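Local coordinates for RNA-dependent RNA Polymerase (Bombyx mori cytoplasmic polyhedrosis virus, PDB 6TZ0), which synthesises viral RNA as an RNA-directed RNA polymerase, making plus strands in transcription and complementary minus strands in genome replication, at residues 873-881 against 892-902; 838-848 against 860-871. All coordinates share one frame; numbering follows the deposited sequence.

Overall arrangement
Interaction 2 (838-848 against 860-871) closes before interaction 1 (873-881 against 892-902) opens, so the two follow in series along the chain, with strand 867-868 running on almost directly into helix 873-878. Their centres lie about 15 Å apart on the same side of the chain's centre, interaction 1 being farther out, and both are buried. They touch: Met839 CE packs 3.5 Å from Phe902 CD1 and 3.8 Å from Leu875 CD2, and Leu874 CD2 lies 4.1 Å from Ala847 CB. The loop pairing therefore packs directly against the helix pairing, consistent with the C-terminal bracelet that reoviral polymerases form around the catalytic core.

Interaction 1 (873-881 against 892-902)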
# COMPACT_ATOMS: atom_id res chain seq x y z
N ARG A 873 14.10 -6.98 -38.69
CA ARG A 873 14.82 -7.96 -39.50
C ARG A 873 13.88 -8.91 -40.24
O ARG A 873 14.30 -9.56 -41.20
CB ARG A 873 15.78 -8.73 -38.59
CG ARG A 873 16.82 -9.59 -39.28
CD ARG A 873 17.74 -10.23 -38.27
NE ARG A 873 18.70 -11.10 -38.92
CZ ARG A 873 18.51 -12.40 -39.13
NH1 ARG A 873 17.39 -12.98 -38.73
NH2 ARG A 873 19.44 -13.12 -39.73
N LEU A 874 12.60 -8.98 -39.83
CA LEU A 874 11.65 -9.81 -40.55
C LEU A 874 11.34 -9.25 -41.94
O LEU A 874 11.07 -10.02 -42.87
CB LEU A 874 10.36 -9.95 -39.74
CG LEU A 874 9.31 -10.94 -40.24
CD1 LEU A 874 9.86 -12.35 -40.20
CD2 LEU A 874 8.03 -10.82 -39.44
N LEU A 875 11.43 -7.93 -42.10
CA LEU A 875 11.27 -7.29 -43.41
C LEU A 875 12.32 -7.76 -44.39
O LEU A 875 12.04 -7.90 -45.59
CB LEU A 875 11.36 -5.77 -43.27
CG LEU A 875 10.37 -4.99 -42.41
CD1 LEU A 875 10.80 -3.54 -42.35
CD2 LEU A 875 8.97 -5.12 -42.96
N TYR A 876 13.53 -8.01 -43.92
CA TYR A 876 14.62 -8.48 -44.75
C TYR A 876 14.64 -9.99 -44.87
O TYR A 876 15.09 -10.52 -45.89
CB TYR A 876 15.94 -7.97 -44.19
CG TYR A 876 16.08 -6.48 -44.27
CD1 TYR A 876 16.55 -5.87 -45.42
CD2 TYR A 876 15.70 -5.67 -43.20
CE1 TYR A 876 16.67 -4.50 -45.50
CE2 TYR A 876 15.81 -4.30 -43.28
CZ TYR A 876 16.30 -3.72 -44.43
OH TYR A 876 16.41 -2.36 -44.52
N ASP A 877 14.17 -10.70 -43.84
CA ASP A 877 14.07 -12.15 -43.89
C ASP A 877 13.03 -12.60 -44.91
O ASP A 877 13.22 -13.60 -45.59
CB ASP A 877 13.75 -12.69 -42.50
CG ASP A 877 14.00 -14.18 -42.37
OD1 ASP A 877 14.51 -14.80 -43.32
OD2 ASP A 877 13.67 -14.74 -41.30
N VAL A 878 11.93 -11.85 -45.03
CA VAL A 878 10.94 -12.16 -46.07
C VAL A 878 11.51 -11.86 -47.46
O VAL A 878 11.22 -12.57 -48.43
CB VAL A 878 9.63 -11.40 -45.77
CG1 VAL A 878 8.62 -11.53 -46.89
CG2 VAL A 878 9.00 -11.93 -44.51
N SER A 879 12.42 -10.89 -47.56
CA SER A 879 13.03 -10.49 -48.82
C SER A 879 14.18 -11.40 -49.27
O SER A 879 14.95 -10.98 -50.14
CB SER A 879 13.54 -9.05 -48.72
OG SER A 879 12.48 -8.15 -48.48
N ASN A 880 14.29 -12.62 -48.71
CA ASN A 880 15.29 -13.64 -49.05
C ASN A 880 16.71 -13.10 -48.85
O ASN A 880 17.46 -12.83 -49.78
CB ASN A 880 15.09 -14.19 -50.46
CG ASN A 880 15.80 -15.52 -50.67
OD1 ASN A 880 16.46 -16.03 -49.77
ND2 ASN A 880 15.64 -16.10 -51.85
N ILE A 881 17.02 -12.92 -47.56
CA ILE A 881 18.24 -12.26 -47.11
C ILE A 881 19.49 -13.04 -47.52
O ILE A 881 20.55 -12.45 -47.76
CB ILE A 881 18.12 -12.06 -45.59
CG1 ILE A 881 19.30 -11.31 -44.98
CG2 ILE A 881 17.82 -13.37 -44.89
CD1 ILE A 881 18.97 -10.86 -43.60
N LEU A 892 14.88 -4.26 -50.76
CA LEU A 892 13.77 -4.91 -50.12
C LEU A 892 12.83 -5.22 -51.27
O LEU A 892 12.66 -4.40 -52.17
CB LEU A 892 13.08 -3.99 -49.12
CG LEU A 892 13.87 -3.63 -47.86
CD1 LEU A 892 15.03 -2.72 -48.21
CD2 LEU A 892 12.97 -2.99 -46.82
N ASP A 893 12.21 -6.39 -51.26
CA ASP A 893 11.31 -6.71 -52.34
C ASP A 893 10.03 -6.06 -51.91
O ASP A 893 9.24 -6.66 -51.20
CB ASP A 893 11.13 -8.23 -52.44
CG ASP A 893 10.17 -8.62 -53.55
OD1 ASP A 893 9.91 -7.79 -54.44
OD2 ASP A 893 9.68 -9.77 -53.53
N ASP A 894 9.80 -4.82 -52.35
CA ASP A 894 8.58 -4.16 -51.89
C ASP A 894 7.31 -4.78 -52.46
O ASP A 894 6.23 -4.55 -51.91
CB ASP A 894 8.65 -2.68 -52.25
CG ASP A 894 9.69 -1.94 -51.44
OD1 ASP A 894 9.90 -2.31 -50.27
OD2 ASP A 894 10.31 -1.00 -51.98
N ASP A 895 7.41 -5.56 -53.54
CA ASP A 895 6.22 -6.18 -54.12
C ASP A 895 5.70 -7.29 -53.22
O ASP A 895 4.50 -7.36 -52.92
CB ASP A 895 6.55 -6.72 -55.51
CG ASP A 895 5.32 -7.08 -56.33
OD1 ASP A 895 4.18 -6.88 -55.85
OD2 ASP A 895 5.50 -7.58 -57.46
N LEU A 896 6.59 -8.18 -52.77
CA LEU A 896 6.19 -9.25 -51.86
C LEU A 896 5.81 -8.70 -50.50
O LEU A 896 4.91 -9.24 -49.84
CB LEU A 896 7.33 -10.26 -51.74
CG LEU A 896 7.05 -11.52 -50.92
CD1 LEU A 896 5.90 -12.26 -51.54
CD2 LEU A 896 8.27 -12.40 -50.86
N LEU A 897 6.45 -7.61 -50.07
CA LEU A 897 6.08 -6.96 -48.82
C LEU A 897 4.73 -6.26 -48.93
O LEU A 897 4.04 -6.08 -47.92
CB LEU A 897 7.17 -5.97 -48.41
CG LEU A 897 8.40 -6.37 -47.58
CD1 LEU A 897 8.02 -6.72 -46.18
CD2 LEU A 897 9.18 -7.54 -48.16
N HIS A 898 4.34 -5.87 -50.15
CA HIS A 898 3.02 -5.29 -50.38
C HIS A 898 1.94 -6.36 -50.42
O HIS A 898 0.83 -6.13 -49.93
CB HIS A 898 3.03 -4.51 -51.70
CG HIS A 898 1.70 -3.91 -52.05
ND1 HIS A 898 1.20 -2.78 -51.44
CD2 HIS A 898 0.75 -4.31 -52.93
CE1 HIS A 898 0.01 -2.50 -51.93
NE2 HIS A 898 -0.28 -3.41 -52.85
N GLU A 899 2.24 -7.52 -51.00
CA GLU A 899 1.23 -8.57 -51.13
C GLU A 899 0.88 -9.21 -49.79
O GLU A 899 -0.22 -9.75 -49.63
CB GLU A 899 1.71 -9.62 -52.13
CG GLU A 899 1.75 -9.09 -53.55
CD GLU A 899 2.35 -10.06 -54.54
OE1 GLU A 899 2.86 -11.12 -54.12
OE2 GLU A 899 2.30 -9.77 -55.76
N TYR A 900 1.79 -9.16 -48.82
CA TYR A 900 1.46 -9.54 -47.45
C TYR A 900 0.88 -8.39 -46.64
O TYR A 900 0.34 -8.63 -45.56
CB TYR A 900 2.67 -10.08 -46.71
CG TYR A 900 3.13 -11.47 -47.08
CD1 TYR A 900 2.44 -12.58 -46.61
CD2 TYR A 900 4.27 -11.67 -47.83
CE1 TYR A 900 2.87 -13.86 -46.92
CE2 TYR A 900 4.70 -12.94 -48.15
CZ TYR A 900 4.00 -14.03 -47.69
OH TYR A 900 4.43 -15.29 -48.01
N GLY A 901 1.00 -7.16 -47.11
CA GLY A 901 0.42 -6.04 -46.41
C GLY A 901 1.27 -5.45 -45.31
O GLY A 901 0.74 -4.85 -44.38
N PHE A 902 2.59 -5.62 -45.39
CA PHE A 902 3.48 -4.98 -44.42
C PHE A 902 3.56 -3.48 -44.65
O PHE A 902 3.75 -2.72 -43.69
CB PHE A 902 4.88 -5.58 -44.51
CG PHE A 902 5.00 -6.97 -43.95
CD1 PHE A 902 5.11 -7.17 -42.59
CD2 PHE A 902 5.02 -8.07 -44.78
CE1 PHE A 902 5.23 -8.43 -42.07
CE2 PHE A 902 5.15 -9.34 -44.26
CZ PHE A 902 5.25 -9.52 -42.90
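Leu897 fills the hollow between Leu875 on helix 873-878 and Ser879 in the turn just after it, and its two methyl groups divide the work. CD1 reaches Leu875 CD2 at 3.7 Å, the side chains crossing at about a right angle, whereas CD2 lodges 3.4 Å from Ser879 OG. The bump in return is Val878: its CG1 points into a notch walled by Leu896, Leu897 and Tyr900, with Leu896 CD2 the closest wall at 4.1 Å. Farther along, the Tyr876 ring meets Leu892 obliquely, CE1 lying 3.6 Å from Leu892 CD1, while its hydroxyl bonds to Asp1017. Phe902 meets the same Leu875 methyl, its CD1 4.4 Å from Leu875 CD2.

One polar stitch crosses this apolar surface. Asp893 N donates to Ser879 OG over 3.3 Å, nearly straight at 166°. The serine oxygen, turned back beside its own backbone N (chi1 -62°), gives its proton to Leu875 O at 2.9 Å in the carbonyl plane, so two bonds fix it where the helix is ending. Asp893 is also the N-cap of helix 894-899, although its capping bond to Asp895 N is weak, and its carboxylate forms a salt bridge with Arg853.

The helix axes approach to 10.2 Å at 111°, a steep crossing of two short helices within the helical C-terminal region. Helix 894-899 closes in a Schellman motif, with Gly901 at positive phi as C-prime, Phe902 N bonded to Leu897 O and Gly901 N to His898 O; this turn brings Phe902 back against Leu875.

Interaction 2 (838-848 against 860-871); sequences FMPRGGEYPAY and DESMFTARGAYK
Lys871 reaches across to the loop 838-848 and places NZ 2.8 Å from Tyr845 O, above the carbonyl plane rather than in it. Its CB rests against the Pro840 ring, with Pro840 CG 4.1 Å away; beyond it the bends at chi2 and chi3 (-65° and -70°) turn the chain toward Tyr845 O, and CE passes close to Phe838 O. The same ammonium forms a salt bridge with Glu861 OE1 at 2.8 Å. That oxygen also accepts from Ala847 N at 3.2 Å, approached from above the carboxylate plane. Ala847 is thus held twice by one residue, since its carbonyl O takes a bond from Glu861 N at 2.9 Å. A second basic side chain grips the loop one residue before Tyr845: Arg867 is extended from CG to NE, and NE donates to Glu844 O over 2.9 Å, nearly in line with the C=O though bent at the hydrogen (144°), with the oxygen in the guanidinium plane. The Glu844 carboxylate passes over Arg867 CB and Gly868 instead of pairing with the guanidinium.

Here an irregular loop, folded at its start into a type II beta turn from Met839 to Gly842, is laid along a second irregular segment whose strand 867-868 pairs antiparallel with strand 1141-1142. The lysine and arginine act where regular strand pairing is lacking, bonding to backbone carbonyls.

Pro846 wedges between these polar links, its CG 3.8 Å from Thr865 CG2 and its CD against Arg867 NH1. Pro846 CD also sits 3.4 Å above the plane of the Tyr845 ring, offset toward its rim; the Tyr845 hydroxyl bonds to Lys778 O. A second shell of charges is consistent with holding Glu861 and Arg867 in place: Arg1188 pairs with Glu861 OE2 and Asp765 with Arg867 NH2. Lys778 pairs with Asp860, whose carboxylate runs alongside the Tyr848 ring.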
# COMPACT_ATOMS: atom_id res chain seq x y z
N PHE A 838 3.34 -7.74 -36.13
CA PHE A 838 4.70 -8.25 -36.11
C PHE A 838 5.73 -7.17 -36.38
O PHE A 838 6.84 -7.48 -36.83
CB PHE A 838 4.82 -9.37 -37.14
CG PHE A 838 3.71 -10.37 -37.07
CD1 PHE A 838 3.63 -11.27 -36.02
CD2 PHE A 838 2.75 -10.42 -38.06
CE1 PHE A 838 2.59 -12.19 -35.96
CE2 PHE A 838 1.72 -11.34 -38.01
CZ PHE A 838 1.65 -12.23 -36.96
N MET A 839 5.41 -5.92 -36.09
CA MET A 839 6.22 -4.81 -36.56
C MET A 839 6.91 -4.07 -35.42
O MET A 839 6.48 -4.14 -34.27
CB MET A 839 5.35 -3.85 -37.37
CG MET A 839 5.07 -4.33 -38.78
SD MET A 839 6.55 -4.33 -39.83
CE MET A 839 7.05 -6.05 -39.85
N PRO A 840 8.03 -3.40 -35.72
CA PRO A 840 8.60 -2.46 -34.74
C PRO A 840 7.64 -1.32 -34.47
O PRO A 840 7.11 -0.71 -35.40
CB PRO A 840 9.88 -1.97 -35.43
CG PRO A 840 10.20 -3.02 -36.39
CD PRO A 840 8.91 -3.57 -36.88
N ARG A 841 7.38 -1.09 -33.18
CA ARG A 841 6.38 -0.16 -32.64
C ARG A 841 4.96 -0.52 -33.05
O ARG A 841 4.05 0.30 -32.88
CB ARG A 841 6.69 1.30 -33.00
CG ARG A 841 7.99 1.81 -32.41
CD ARG A 841 8.30 3.20 -32.90
NE ARG A 841 7.31 4.17 -32.46
CZ ARG A 841 7.36 4.82 -31.30
NH1 ARG A 841 6.41 5.69 -30.99
NH2 ARG A 841 8.36 4.60 -30.46
N GLY A 842 4.73 -1.72 -33.55
CA GLY A 842 3.40 -2.19 -33.86
C GLY A 842 2.94 -3.15 -32.79
O GLY A 842 2.72 -2.75 -31.65
N GLY A 843 2.79 -4.42 -33.14
CA GLY A 843 2.39 -5.40 -32.15
C GLY A 843 3.57 -6.03 -31.44
O GLY A 843 3.46 -6.34 -30.25
N GLU A 844 4.68 -6.18 -32.16
CA GLU A 844 5.91 -6.84 -31.69
C GLU A 844 5.62 -8.26 -31.19
O GLU A 844 6.08 -8.67 -30.12
CB GLU A 844 6.62 -6.02 -30.61
CG GLU A 844 7.19 -4.71 -31.10
CD GLU A 844 7.88 -3.94 -30.01
OE1 GLU A 844 7.85 -4.40 -28.85
OE2 GLU A 844 8.46 -2.87 -30.30
N TYR A 845 4.86 -8.99 -31.97
CA TYR A 845 4.46 -10.32 -31.58
C TYR A 845 5.25 -11.36 -32.38
O TYR A 845 5.67 -11.08 -33.50
CB TYR A 845 2.95 -10.49 -31.82
CG TYR A 845 2.35 -11.71 -31.20
CD1 TYR A 845 2.11 -11.75 -29.84
CD2 TYR A 845 2.03 -12.82 -31.96
CE1 TYR A 845 1.59 -12.86 -29.25
CE2 TYR A 845 1.49 -13.93 -31.38
CZ TYR A 845 1.27 -13.94 -30.03
OH TYR A 845 0.74 -15.04 -29.43
N PRO A 846 5.54 -12.53 -31.79
CA PRO A 846 6.27 -13.56 -32.54
C PRO A 846 5.46 -14.11 -33.71
O PRO A 846 4.27 -14.38 -33.60
CB PRO A 846 6.51 -14.65 -31.49
CG PRO A 846 6.50 -13.92 -30.22
CD PRO A 846 5.49 -12.84 -30.36
N ALA A 847 6.14 -14.27 -34.84
CA ALA A 847 5.50 -14.55 -36.11
C ALA A 847 5.60 -16.02 -36.51
O ALA A 847 6.46 -16.76 -36.03
CB ALA A 847 6.10 -13.68 -37.22
N TYR A 848 4.71 -16.41 -37.39
CA TYR A 848 4.70 -17.72 -38.03
C TYR A 848 5.53 -17.67 -39.31
O TYR A 848 5.91 -16.59 -39.75
CB TYR A 848 3.25 -18.13 -38.30
CG TYR A 848 2.48 -18.51 -37.06
CD1 TYR A 848 2.52 -19.81 -36.59
CD2 TYR A 848 1.74 -17.58 -36.36
CE1 TYR A 848 1.83 -20.18 -35.46
CE2 TYR A 848 1.05 -17.93 -35.23
CZ TYR A 848 1.10 -19.23 -34.78
OH TYR A 848 0.42 -19.59 -33.65
N ASP A 860 9.62 -20.03 -37.63
CA ASP A 860 8.54 -19.94 -36.66
C ASP A 860 9.12 -19.38 -35.37
O ASP A 860 9.78 -20.09 -34.62
CB ASP A 860 7.92 -21.32 -36.44
CG ASP A 860 6.61 -21.27 -35.67
OD1 ASP A 860 6.14 -20.17 -35.31
OD2 ASP A 860 6.04 -22.35 -35.43
N GLU A 861 8.87 -18.09 -35.13
CA GLU A 861 9.56 -17.38 -34.06
C GLU A 861 9.08 -17.86 -32.70
O GLU A 861 7.88 -17.87 -32.42
CB GLU A 861 9.35 -15.88 -34.20
CG GLU A 861 9.96 -15.31 -35.46
CD GLU A 861 9.81 -13.81 -35.55
OE1 GLU A 861 9.15 -13.22 -34.68
OE2 GLU A 861 10.35 -13.22 -36.51
N SER A 862 10.02 -18.28 -31.87
CA SER A 862 9.71 -18.99 -30.65
C SER A 862 9.30 -18.01 -29.56
O SER A 862 9.21 -16.80 -29.77
CB SER A 862 10.91 -19.83 -30.22
OG SER A 862 10.63 -20.58 -29.06
N MET A 863 9.07 -18.53 -28.37
CA MET A 863 8.64 -17.70 -27.25
C MET A 863 9.78 -16.94 -26.61
O MET A 863 9.55 -16.21 -25.64
CB MET A 863 7.94 -18.57 -26.21
CG MET A 863 6.75 -19.29 -26.78
SD MET A 863 5.59 -18.14 -27.53
CE MET A 863 5.02 -17.31 -26.07
N PHE A 864 11.00 -17.09 -27.11
CA PHE A 864 12.17 -16.42 -26.56
C PHE A 864 12.76 -15.41 -27.54
O PHE A 864 13.93 -15.05 -27.41
CB PHE A 864 13.23 -17.43 -26.18
CG PHE A 864 12.75 -18.47 -25.23
CD1 PHE A 864 12.56 -18.16 -23.90
CD2 PHE A 864 12.51 -19.75 -25.66
CE1 PHE A 864 12.13 -19.12 -23.03
CE2 PHE A 864 12.08 -20.72 -24.79
CZ PHE A 864 11.89 -20.40 -23.47
N THR A 865 11.99 -14.96 -28.52
CA THR A 865 12.53 -14.04 -29.49
C THR A 865 12.51 -12.61 -28.95
O THR A 865 11.64 -12.23 -28.16
CB THR A 865 11.77 -14.14 -30.82
OG1 THR A 865 12.34 -13.23 -31.77
CG2 THR A 865 10.30 -13.83 -30.65
N ALA A 866 13.50 -11.84 -29.36
CA ALA A 866 13.68 -10.49 -28.86
C ALA A 866 12.69 -9.55 -29.53
O ALA A 866 12.22 -9.77 -30.65
CB ALA A 866 15.10 -10.01 -29.10
N ARG A 867 12.37 -8.47 -28.82
CA ARG A 867 11.49 -7.44 -29.33
C ARG A 867 12.28 -6.16 -29.49
O ARG A 867 13.51 -6.15 -29.36
CB ARG A 867 10.28 -7.24 -28.41
CG ARG A 867 9.36 -8.44 -28.41
CD ARG A 867 8.16 -8.23 -27.52
NE ARG A 867 7.26 -9.37 -27.58
CZ ARG A 867 7.31 -10.39 -26.73
NH1 ARG A 867 6.45 -11.40 -26.85
NH2 ARG A 867 8.19 -10.40 -25.74
N GLY A 868 11.58 -5.08 -29.80
CA GLY A 868 12.26 -3.83 -30.05
C GLY A 868 12.61 -3.68 -31.51
O GLY A 868 11.82 -4.05 -32.38
N ALA A 869 13.80 -3.15 -31.79
CA ALA A 869 14.23 -2.94 -33.17
C ALA A 869 14.62 -4.22 -33.88
O ALA A 869 14.85 -4.18 -35.09
CB ALA A 869 15.40 -1.95 -33.20
N TYR A 870 14.71 -5.35 -33.17
CA TYR A 870 15.06 -6.61 -33.80
C TYR A 870 13.92 -7.17 -34.64
O TYR A 870 14.15 -8.04 -35.48
CB TYR A 870 15.52 -7.60 -32.73
CG TYR A 870 16.01 -8.93 -33.25
CD1 TYR A 870 17.19 -9.01 -33.99
CD2 TYR A 870 15.32 -10.11 -32.99
CE1 TYR A 870 17.64 -10.21 -34.47
CE2 TYR A 870 15.78 -11.32 -33.46
CZ TYR A 870 16.94 -11.37 -34.20
OH TYR A 870 17.40 -12.57 -34.67
N LYS A 871 12.70 -6.66 -34.47
CA LYS A 871 11.58 -7.10 -35.29
C LYS A 871 11.64 -6.56 -36.72
O LYS A 871 10.91 -7.04 -37.59
CB LYS A 871 10.26 -6.69 -34.63
CG LYS A 871 10.00 -7.35 -33.30
CD LYS A 871 9.83 -8.84 -33.47
CE LYS A 871 8.52 -9.15 -34.17
NZ LYS A 871 8.30 -10.61 -34.28